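Local coordinates for protein oxidoreductase (Listeria innocua, PDB 3E18) that binds NAD in a Rossmann-fold domain and is probably a dehydrogenase of the GFO/IDH/MocA family, its substrate unknown, at residues M146-R152 / G221-E227; S191-S197 / T214-N220; F131-K135 / Q184-L188. All coordinates share one frame; numbering follows the deposited sequence.

Contact 1 (M146-R152 / G221-E227); sequences MFHLESR and GITAQIE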
loop_
_atom_site.group_PDB
_atom_site.type_symbol
_atom_site.label_atom_id
_atom_site.label_comp_id
_atom_site.label_asym_id
_atom_site.label_seq_id
_atom_site.Cartn_x
_atom_site.Cartn_y
_atom_site.Cartn_z
ATOM N N MET A 146 -6.618 14.242 9.114
ATOM C CA MET A 146 -5.985 13.378 8.118
ATOM C C MET A 146 -4.939 12.549 8.851
ATOM O O MET A 146 -4.023 13.114 9.449
ATOM C CB MET A 146 -5.333 14.220 7.010
ATOM C CG MET A 146 -4.985 13.462 5.736
ATOM S SD MET A 146 -4.321 14.528 4.447
ATOM C CE MET A 146 -5.768 15.478 4.009
ATOM N N PHE A 147 -5.089 11.224 8.829
ATOM C CA PHE A 147 -4.193 10.342 9.600
ATOM C C PHE A 147 -3.398 9.373 8.731
ATOM O O PHE A 147 -2.512 8.683 9.216
ATOM C CB PHE A 147 -4.947 9.602 10.733
ATOM C CG PHE A 147 -6.035 8.640 10.255
ATOM C CD1 PHE A 147 -5.722 7.362 9.798
ATOM C CD2 PHE A 147 -7.377 9.012 10.303
ATOM C CE1 PHE A 147 -6.721 6.484 9.363
ATOM C CE2 PHE A 147 -8.377 8.142 9.889
ATOM C CZ PHE A 147 -8.051 6.879 9.406
ATOM N N HIS A 148 -3.697 9.322 7.435
ATOM C CA HIS A 148 -3.001 8.401 6.576
ATOM C C HIS A 148 -2.944 8.986 5.169
ATOM O O HIS A 148 -3.967 9.396 4.652
ATOM C CB HIS A 148 -3.683 7.023 6.564
ATOM C CG HIS A 148 -3.027 6.048 5.633
ATOM N ND1 HIS A 148 -1.826 5.436 5.920
ATOM C CD2 HIS A 148 -3.383 5.618 4.397
ATOM C CE1 HIS A 148 -1.474 4.663 4.909
ATOM N NE2 HIS A 148 -2.401 4.754 3.972
ATOM N N LEU A 149 -1.745 9.057 4.587
ATOM C CA LEU A 149 -1.566 9.662 3.243
ATOM C C LEU A 149 -0.834 8.739 2.310
ATOM O O LEU A 149 0.175 8.160 2.670
ATOM C CB LEU A 149 -0.769 10.977 3.333
ATOM C CG LEU A 149 -1.328 12.141 4.158
ATOM C CD1 LEU A 149 -0.973 12.031 5.654
ATOM C CD2 LEU A 149 -0.799 13.439 3.583
ATOM N N GLU A 150 -1.289 8.625 1.066
ATOM C CA GLU A 150 -0.559 7.792 0.146
ATOM C C GLU A 150 -0.245 8.660 -1.051
ATOM O O GLU A 150 -1.144 9.234 -1.636
ATOM C CB GLU A 150 -1.351 6.534 -0.255
ATOM C CG GLU A 150 -1.644 5.614 0.917
ATOM C CD GLU A 150 -2.472 4.393 0.590
ATOM O OE1 GLU A 150 -2.704 4.068 -0.604
ATOM O OE2 GLU A 150 -2.893 3.744 1.569
ATOM N N SER A 151 1.043 8.785 -1.360
ATOM C CA SER A 151 1.536 9.686 -2.391
ATOM C C SER A 151 2.323 8.853 -3.385
ATOM O O SER A 151 3.310 8.210 -3.016
ATOM C CB SER A 151 2.399 10.761 -1.720
ATOM O OG SER A 151 3.016 11.627 -2.658
ATOM N N ARG A 152 1.898 8.841 -4.651
ATOM C CA ARG A 152 2.459 7.914 -5.627
ATOM C C ARG A 152 2.783 8.637 -6.918
ATOM O O ARG A 152 1.975 9.392 -7.419
ATOM C CB ARG A 152 1.447 6.800 -5.978
ATOM C CG ARG A 152 1.172 5.774 -4.880
ATOM C CD ARG A 152 0.147 4.726 -5.342
ATOM N NE ARG A 152 -0.071 3.682 -4.324
ATOM C CZ ARG A 152 -0.993 3.723 -3.364
ATOM N NH1 ARG A 152 -1.095 2.723 -2.495
ATOM N NH2 ARG A 152 -1.808 4.762 -3.250
ATOM N N GLY A 221 1.255 9.243 15.288
ATOM C CA GLY A 221 0.374 8.162 14.858
ATOM C C GLY A 221 0.034 8.224 13.379
ATOM O O GLY A 221 -0.557 7.289 12.851
ATOM N N ILE A 222 0.388 9.323 12.724
ATOM C CA ILE A 222 0.129 9.476 11.275
ATOM C C ILE A 222 0.956 8.480 10.490
ATOM O O ILE A 222 2.121 8.227 10.818
ATOM C CB ILE A 222 0.370 10.921 10.810
ATOM C CG1 ILE A 222 -0.721 11.829 11.377
ATOM C CG2 ILE A 222 0.428 11.042 9.244
ATOM C CD1 ILE A 222 -0.546 13.294 11.034
ATOM N N THR A 223 0.360 7.898 9.447
ATOM C CA THR A 223 1.078 6.935 8.652
ATOM C C THR A 223 1.074 7.408 7.193
ATOM O O THR A 223 0.236 8.215 6.782
ATOM C CB THR A 223 0.529 5.470 8.798
ATOM O OG1 THR A 223 -0.836 5.415 8.371
ATOM C CG2 THR A 223 0.633 4.960 10.253
ATOM N N ALA A 224 2.053 6.966 6.437
ATOM C CA ALA A 224 2.128 7.365 5.030
ATOM C C ALA A 224 2.760 6.280 4.249
ATOM O O ALA A 224 3.612 5.572 4.752
ATOM C CB ALA A 224 2.928 8.664 4.866
ATOM N N GLN A 225 2.347 6.161 2.992
ATOM C CA GLN A 225 3.000 5.262 2.086
ATOM C C GLN A 225 3.400 6.124 0.913
ATOM O O GLN A 225 2.550 6.824 0.375
ATOM C CB GLN A 225 2.051 4.160 1.632
ATOM C CG GLN A 225 2.697 3.187 0.625
ATOM C CD GLN A 225 1.827 1.982 0.321
ATOM O OE1 GLN A 225 1.052 1.547 1.162
ATOM N NE2 GLN A 225 1.944 1.440 -0.897
ATOM N N ILE A 226 4.688 6.092 0.560
ATOM C CA ILE A 226 5.237 6.886 -0.553
ATOM C C ILE A 226 5.752 5.922 -1.587
ATOM O O ILE A 226 6.433 4.944 -1.277
ATOM C CB ILE A 226 6.399 7.829 -0.092
ATOM C CG1 ILE A 226 5.994 8.676 1.129
ATOM C CG2 ILE A 226 6.957 8.635 -1.257
ATOM C CD1 ILE A 226 4.746 9.534 0.970
ATOM N N GLU A 227 5.468 6.183 -2.850
ATOM C CA GLU A 227 5.834 5.176 -3.810
ATOM C C GLU A 227 6.215 5.911 -5.073
ATOM O O GLU A 227 5.635 6.946 -5.375
ATOM C CB GLU A 227 4.581 4.340 -4.028
ATOM C CG GLU A 227 4.699 3.054 -4.741
ATOM C CD GLU A 227 3.388 2.306 -4.653
ATOM O OE1 GLU A 227 3.062 1.755 -3.572
ATOM O OE2 GLU A 227 2.666 2.298 -5.662
HETATM O O HOH W 1 0.679 0.767 -3.528
#
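The large mixed sheet of the GFO/IDH/MocA C-terminal domain has a parallel pair at its centre, and His148 and Thr223 meet across it. Strand 146-152 and strand 223-227 run side by side with their axes 4.7 Å apart. In the ladder typical of parallel strands, Leu149 N gives to Thr223 O and Leu149 O takes from Gln225 N, and the same step recurs two residues on, where Ser151 N reaches Gln225 O. On its other edge the strand has a classic beta bulge, Phe147 and His148 both facing Lys242.

One face of the pair is polar and turned toward the second subunit. There the His148 imidazole offers ND1 at its edge to Thr223 OG1, 2.6 Å away and near the ring plane. Its other nitrogen, NE2, gives a bond 2.7 Å long to Glu150 OE2, which uses its anti lone pair, so both ring nitrogens are held and the ring's rotation is fixed. Glu150 OE1 is gripped end-on by Arg152, NH1 meeting it from above the carboxylate plane and NH2 along the anti lone pair. The guanidinium then reaches across the strands: NE makes a salt bridge to Glu227 OE2 at 3.3 Å, its hydrogen bond bent and weak, the two planes turned 74° apart. His154 also bonds that oxygen. Gln225 OE1 bonds to Gln225 NE2 of the second subunit, placing this network at the dimer interface.

The opposite face is largely apolar and covered by helices 129-140 and 173-188, though Ser151 OG bonds Arg238. Here Leu149 CD1 lies 4.0 Å from Ile222 CG2, and Ile226, bent at its second torsion (chi2 -56°), brings CD1 to within 3.8 Å of Ser151 CB.

Contact 2 (S191-S197 / T214-N220); sequences SNVKSVS and TFITFEN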
loop_
_atom_site.group_PDB
_atom_site.type_symbol
_atom_site.label_atom_id
_atom_site.label_comp_id
_atom_site.label_asym_id
_atom_site.label_seq_id
_atom_site.Cartn_x
_atom_site.Cartn_y
_atom_site.Cartn_z
ATOM N N SER A 191 5.606 16.490 12.830
ATOM C CA SER A 191 5.888 15.370 13.717
ATOM C C SER A 191 7.154 14.663 13.248
ATOM O O SER A 191 7.462 14.631 12.052
ATOM C CB SER A 191 4.714 14.384 13.733
ATOM O OG SER A 191 4.853 13.453 14.792
ATOM N N ASN A 192 7.886 14.103 14.203
ATOM C CA ASN A 192 9.098 13.355 13.915
ATOM C C ASN A 192 8.752 11.977 13.381
ATOM O O ASN A 192 7.761 11.388 13.799
ATOM C CB ASN A 192 9.931 13.189 15.188
ATOM C CG ASN A 192 10.633 14.473 15.611
ATOM O OD1 ASN A 192 10.826 15.393 14.811
ATOM N ND2 ASN A 192 11.039 14.526 16.878
ATOM N N VAL A 193 9.573 11.471 12.462
ATOM C CA VAL A 193 9.435 10.100 11.972
ATOM C C VAL A 193 9.808 9.127 13.091
ATOM O O VAL A 193 10.856 9.272 13.712
ATOM C CB VAL A 193 10.307 9.854 10.719
ATOM C CG1 VAL A 193 10.294 8.385 10.313
ATOM C CG2 VAL A 193 9.821 10.712 9.572
ATOM N N LYS A 194 8.919 8.169 13.351
ATOM C CA LYS A 194 9.126 7.109 14.325
ATOM C C LYS A 194 9.737 5.870 13.668
ATOM O O LYS A 194 10.676 5.284 14.206
ATOM C CB LYS A 194 7.802 6.745 14.997
ATOM C CG LYS A 194 7.960 5.911 16.264
ATOM C CD LYS A 194 6.809 4.931 16.454
ATOM C CE LYS A 194 5.706 5.499 17.322
ATOM N NZ LYS A 194 6.106 5.555 18.759
ATOM N N SER A 195 9.214 5.466 12.508
ATOM C CA SER A 195 9.719 4.261 11.853
ATOM C C SER A 195 9.559 4.292 10.341
ATOM O O SER A 195 8.717 5.019 9.815
ATOM C CB SER A 195 9.024 3.021 12.426
ATOM O OG SER A 195 7.642 2.988 12.085
ATOM N N VAL A 196 10.378 3.495 9.654
ATOM C CA VAL A 196 10.382 3.409 8.179
ATOM C C VAL A 196 10.661 1.969 7.776
ATOM O O VAL A 196 11.625 1.369 8.263
ATOM C CB VAL A 196 11.553 4.232 7.557
ATOM C CG1 VAL A 196 11.390 4.362 6.046
ATOM C CG2 VAL A 196 11.691 5.578 8.195
ATOM N N SER A 197 9.855 1.417 6.869
ATOM C CA SER A 197 10.212 0.170 6.215
ATOM C C SER A 197 10.187 0.535 4.736
ATOM O O SER A 197 9.506 1.470 4.358
ATOM C CB SER A 197 9.181 -0.913 6.518
ATOM O OG SER A 197 7.901 -0.608 5.995
ATOM N N THR A 214 7.751 2.941 0.486
ATOM C CA THR A 214 8.107 3.041 1.885
ATOM C C THR A 214 6.864 3.263 2.743
ATOM O O THR A 214 5.927 3.912 2.309
ATOM C CB THR A 214 9.196 4.133 2.105
ATOM O OG1 THR A 214 9.452 4.288 3.505
ATOM C CG2 THR A 214 8.781 5.470 1.514
ATOM N N PHE A 215 6.848 2.724 3.964
ATOM C CA PHE A 215 5.730 2.956 4.849
ATOM C C PHE A 215 6.325 3.639 6.060
ATOM O O PHE A 215 7.218 3.092 6.719
ATOM C CB PHE A 215 5.033 1.639 5.247
ATOM C CG PHE A 215 3.654 1.828 5.877
ATOM C CD1 PHE A 215 2.512 1.811 5.091
ATOM C CD2 PHE A 215 3.509 2.010 7.259
ATOM C CE1 PHE A 215 1.235 1.980 5.655
ATOM C CE2 PHE A 215 2.250 2.180 7.826
ATOM C CZ PHE A 215 1.103 2.158 7.018
ATOM N N ILE A 216 5.847 4.851 6.313
ATOM C CA ILE A 216 6.400 5.717 7.334
ATOM C C ILE A 216 5.384 5.902 8.447
ATOM O O ILE A 216 4.205 6.105 8.181
ATOM C CB ILE A 216 6.792 7.089 6.716
ATOM C CG1 ILE A 216 7.905 6.895 5.678
ATOM C CG2 ILE A 216 7.254 8.086 7.770
ATOM C CD1 ILE A 216 7.959 8.002 4.659
ATOM N N THR A 217 5.834 5.828 9.694
ATOM C CA THR A 217 4.970 6.152 10.814
ATOM C C THR A 217 5.590 7.326 11.587
ATOM O O THR A 217 6.809 7.357 11.793
ATOM C CB THR A 217 4.789 4.939 11.762
ATOM O OG1 THR A 217 4.447 3.780 10.996
ATOM C CG2 THR A 217 3.684 5.195 12.760
ATOM N N PHE A 218 4.754 8.283 12.000
ATOM C CA PHE A 218 5.198 9.467 12.748
ATOM C C PHE A 218 4.917 9.261 14.216
ATOM O O PHE A 218 4.126 8.410 14.551
ATOM C CB PHE A 218 4.477 10.716 12.248
ATOM C CG PHE A 218 4.883 11.101 10.851
ATOM C CD1 PHE A 218 5.979 11.931 10.652
ATOM C CD2 PHE A 218 4.211 10.599 9.758
ATOM C CE1 PHE A 218 6.402 12.279 9.385
ATOM C CE2 PHE A 218 4.616 10.939 8.468
ATOM C CZ PHE A 218 5.723 11.786 8.282
ATOM N N GLU A 219 5.547 10.063 15.073
ATOM C CA GLU A 219 5.347 9.962 16.531
ATOM C C GLU A 219 3.902 10.239 16.957
ATOM O O GLU A 219 3.441 9.727 17.982
ATOM C CB GLU A 219 6.315 10.901 17.275
ATOM C CG GLU A 219 7.808 10.641 17.042
ATOM C CD GLU A 219 8.384 9.470 17.850
ATOM O OE1 GLU A 219 7.691 8.917 18.736
ATOM O OE2 GLU A 219 9.555 9.107 17.599
ATOM N N ASN A 220 3.190 11.053 16.172
ATOM C CA ASN A 220 1.778 11.349 16.434
ATOM C C ASN A 220 0.764 10.341 15.851
ATOM O O ASN A 220 -0.443 10.573 15.897
ATOM C CB ASN A 220 1.430 12.779 16.003
ATOM C CG ASN A 220 1.401 12.958 14.490
ATOM O OD1 ASN A 220 1.746 12.058 13.724
ATOM N ND2 ASN A 220 0.986 14.137 14.059
HETATM O O HOH W 2 7.013 2.534 9.233
#
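Ser191 reaches over to the far end of the partner segment, where its OG accepts the backbone N-H of Asn220 at 3.2 Å. Turning OG away from its own backbone N (chi1 -168°) places the hydroxyl there, alongside the Asn220 side chain. The Phe218 ring presents its edge to Ser191 O, with CD1 3.4 Å from it, while Val193 CG2 packs 3.8 Å from CE1 of the same ring. The other branch of Val193, CG1, meets Ile216 CG2, so one valine spans two residues of the opposite strand.

Lys194 and Glu219 meet nearly perpendicular to each other at the surface. Both chains are kinked, the lysine beyond CB and the glutamate at its second torsion, yet NZ and OE1 remain 3.7 Å apart, a long salt bridge; the aliphatic part of the lysine does more of the touching, CG lying close to both carboxylate oxygens.

These residues belong to a beta hairpin, strands 193-201 and 211-218, whose regular antiparallel pairing is interrupted by a classic bulge. Lys194 and Ser195 both face Thr217, and Thr217 O accepts Lys194 N at 2.7 Å and Ser195 N as well. Beyond the bulge Val196 and Ile216 form a non-hydrogen-bonded pair on the helix-covered face, Val196 lying against helix 325-344 and Ile216 against helix 173-188.

On the other face a water links Ser195 OG to Phe215 O, and the serine hydroxyl also bonds Asn345 of the second subunit. At the far end of the pair, beside Val196, Thr214 OG1, swung anti to its backbone N (chi1 175°), donates to Ser197 O at 2.9 Å, while Phe215 N reaches that oxygen from the opposite face of its carbonyl plane.

Contact 3 (F131-K135 / Q184-L188); sequences FLIIK and QLLFL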
loop_
_atom_site.group_PDB
_atom_site.type_symbol
_atom_site.label_atom_id
_atom_site.label_comp_id
_atom_site.label_asym_id
_atom_site.label_seq_id
_atom_site.Cartn_x
_atom_site.Cartn_y
_atom_site.Cartn_z
ATOM N N PHE A 131 -0.303 18.997 -4.496
ATOM C CA PHE A 131 0.162 18.939 -3.111
ATOM C C PHE A 131 -0.496 20.024 -2.258
ATOM O O PHE A 131 -0.832 19.793 -1.095
ATOM C CB PHE A 131 1.705 19.040 -3.046
ATOM C CG PHE A 131 2.221 19.320 -1.662
ATOM C CD1 PHE A 131 2.068 18.370 -0.653
ATOM C CD2 PHE A 131 2.824 20.533 -1.363
ATOM C CE1 PHE A 131 2.503 18.625 0.665
ATOM C CE2 PHE A 131 3.276 20.801 -0.034
ATOM C CZ PHE A 131 3.112 19.839 0.964
ATOM N N LEU A 132 -0.672 21.215 -2.831
ATOM C CA LEU A 132 -1.288 22.319 -2.102
ATOM C C LEU A 132 -2.787 22.101 -1.828
ATOM O O LEU A 132 -3.306 22.571 -0.803
ATOM C CB LEU A 132 -1.012 23.664 -2.789
ATOM C CG LEU A 132 0.464 24.119 -2.751
ATOM C CD1 LEU A 132 0.661 25.423 -3.517
ATOM C CD2 LEU A 132 1.003 24.252 -1.322
ATOM N N ILE A 133 -3.453 21.352 -2.709
ATOM C CA ILE A 133 -4.814 20.824 -2.423
ATOM C C ILE A 133 -4.815 19.937 -1.169
ATOM O O ILE A 133 -5.646 20.129 -0.284
ATOM C CB ILE A 133 -5.415 20.086 -3.636
ATOM C CG1 ILE A 133 -5.688 21.078 -4.769
ATOM C CG2 ILE A 133 -6.718 19.361 -3.274
ATOM C CD1 ILE A 133 -5.994 20.425 -6.097
ATOM N N ILE A 134 -3.863 19.003 -1.074
ATOM C CA ILE A 134 -3.736 18.149 0.120
ATOM C C ILE A 134 -3.423 18.972 1.380
ATOM O O ILE A 134 -3.949 18.702 2.479
ATOM C CB ILE A 134 -2.650 17.030 -0.091
ATOM C CG1 ILE A 134 -2.953 16.208 -1.362
ATOM C CG2 ILE A 134 -2.568 16.101 1.100
ATOM C CD1 ILE A 134 -4.277 15.431 -1.315
ATOM N N LYS A 135 -2.560 19.972 1.216
ATOM C CA LYS A 135 -2.208 20.885 2.300
ATOM C C LYS A 135 -3.437 21.662 2.753
ATOM O O LYS A 135 -3.665 21.826 3.942
ATOM C CB LYS A 135 -1.099 21.841 1.849
ATOM C CG LYS A 135 -0.548 22.727 2.949
ATOM C CD LYS A 135 0.750 23.369 2.484
ATOM C CE LYS A 135 1.569 23.877 3.659
ATOM N NZ LYS A 135 1.029 25.170 4.148
ATOM N N GLN A 184 7.749 16.964 0.519
ATOM C CA GLN A 184 6.310 17.291 0.649
ATOM C C GLN A 184 5.736 16.766 1.955
ATOM O O GLN A 184 5.134 17.511 2.728
ATOM C CB GLN A 184 5.521 16.694 -0.509
ATOM C CG GLN A 184 5.575 17.545 -1.793
ATOM C CD GLN A 184 4.858 16.897 -2.973
ATOM O OE1 GLN A 184 4.403 15.754 -2.909
ATOM N NE2 GLN A 184 4.746 17.642 -4.057
ATOM N N LEU A 185 5.963 15.487 2.219
ATOM C CA LEU A 185 5.374 14.839 3.401
ATOM C C LEU A 185 5.869 15.421 4.714
ATOM O O LEU A 185 5.087 15.642 5.663
ATOM C CB LEU A 185 5.689 13.336 3.364
ATOM C CG LEU A 185 5.237 12.475 4.549
ATOM C CD1 LEU A 185 3.714 12.341 4.608
ATOM C CD2 LEU A 185 5.906 11.115 4.463
ATOM N N LEU A 186 7.176 15.636 4.789
ATOM C CA LEU A 186 7.798 16.135 6.024
ATOM C C LEU A 186 7.532 17.635 6.230
ATOM O O LEU A 186 7.467 18.139 7.365
ATOM C CB LEU A 186 9.296 15.804 6.017
ATOM C CG LEU A 186 9.751 14.642 6.916
ATOM C CD1 LEU A 186 8.872 13.409 6.774
ATOM C CD2 LEU A 186 11.222 14.289 6.704
ATOM N N PHE A 187 7.382 18.344 5.118
ATOM C CA PHE A 187 6.904 19.728 5.137
ATOM C C PHE A 187 5.457 19.809 5.664
ATOM O O PHE A 187 5.132 20.711 6.441
ATOM C CB PHE A 187 7.035 20.343 3.727
ATOM C CG PHE A 187 6.541 21.768 3.614
ATOM C CD1 PHE A 187 6.949 22.746 4.526
ATOM C CD2 PHE A 187 5.696 22.133 2.563
ATOM C CE1 PHE A 187 6.502 24.068 4.408
ATOM C CE2 PHE A 187 5.233 23.454 2.434
ATOM C CZ PHE A 187 5.647 24.419 3.360
ATOM N N LEU A 188 4.600 18.869 5.258
ATOM C CA LEU A 188 3.194 18.866 5.690
ATOM C C LEU A 188 3.001 18.479 7.161
ATOM O O LEU A 188 2.302 19.168 7.906
ATOM C CB LEU A 188 2.359 17.940 4.805
ATOM C CG LEU A 188 0.841 18.004 4.986
ATOM C CD1 LEU A 188 0.295 19.415 4.732
ATOM C CD2 LEU A 188 0.151 16.991 4.089
#
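Phe131 lays its ring against the side chain of Gln184 where helices 129-140 and 173-188 pack together beside the large sheet of the C-terminal domain. The short segments run roughly parallel, 24° apart, with axes 11.3 Å from each other, and the space between them is bridged by long side chains. With CG trans to its backbone N (chi1 166°), Phe131 extends toward the second helix and supplies most of the buried surface on its own side.

Gln184 slides past it in the opposite direction, its amide plane stacked almost parallel to the ring, 7° apart. Its CG sits over the ring face, 3.8 Å from the centroid, in a CH-pi contact. The amide end is held by Arg125, whose backbone O takes a bond from NE2, which probably helps to set the plane that stacks on Phe131; Trp239 of the sheet touches both residues. The Phe131 rim is used as well: CE2 comes 3.8 Å from Phe187 CD2, the two side chains crossing at about a right angle and meeting edge to edge, and CE1 lies near Leu188 CB.

Three residues on, Ile134 sends CG2 to within 4.1 Å of Leu188 CD2. Both residues also reach Leu149 of strand 146-154, so the helices close over the sheet at this point.

Lys135 comes one helical turn after Phe131 and runs alongside Leu188, the two side chains passing in opposite directions. Its ammonium group is paired with Glu139, whereas its methylenes serve the contact: CE lies 3.9 Å from Phe187 CE2, approaching that ring obliquely. Arg126 makes a cation-pi contact with the same ring. Nearer the backbone, Leu188 CD1 packs 3.8 Å from Lys135 CA.

Overall arrangement
The three contacts form two layers of the C-terminal GFO/IDH/MocA domain. Contacts 1 and 2, with centres about 10 Å apart, share the mixed sheet: strands 223-229 and 211-218 are neighbours in it, joined by Ala224 O with Ile216 N and Ile226 O with Thr214 N. Contact 3 lies in the helical layer, its centre about 11 Å from that of contact 1 and 16 Å from that of contact 2. Along the chain, contacts 1 and 3 alternate their segments, whereas contact 3 closes before contact 2 opens. Leu185 packs on Ala224 and Ile216, tying helix to sheet, while the other sheet face meets the second subunit.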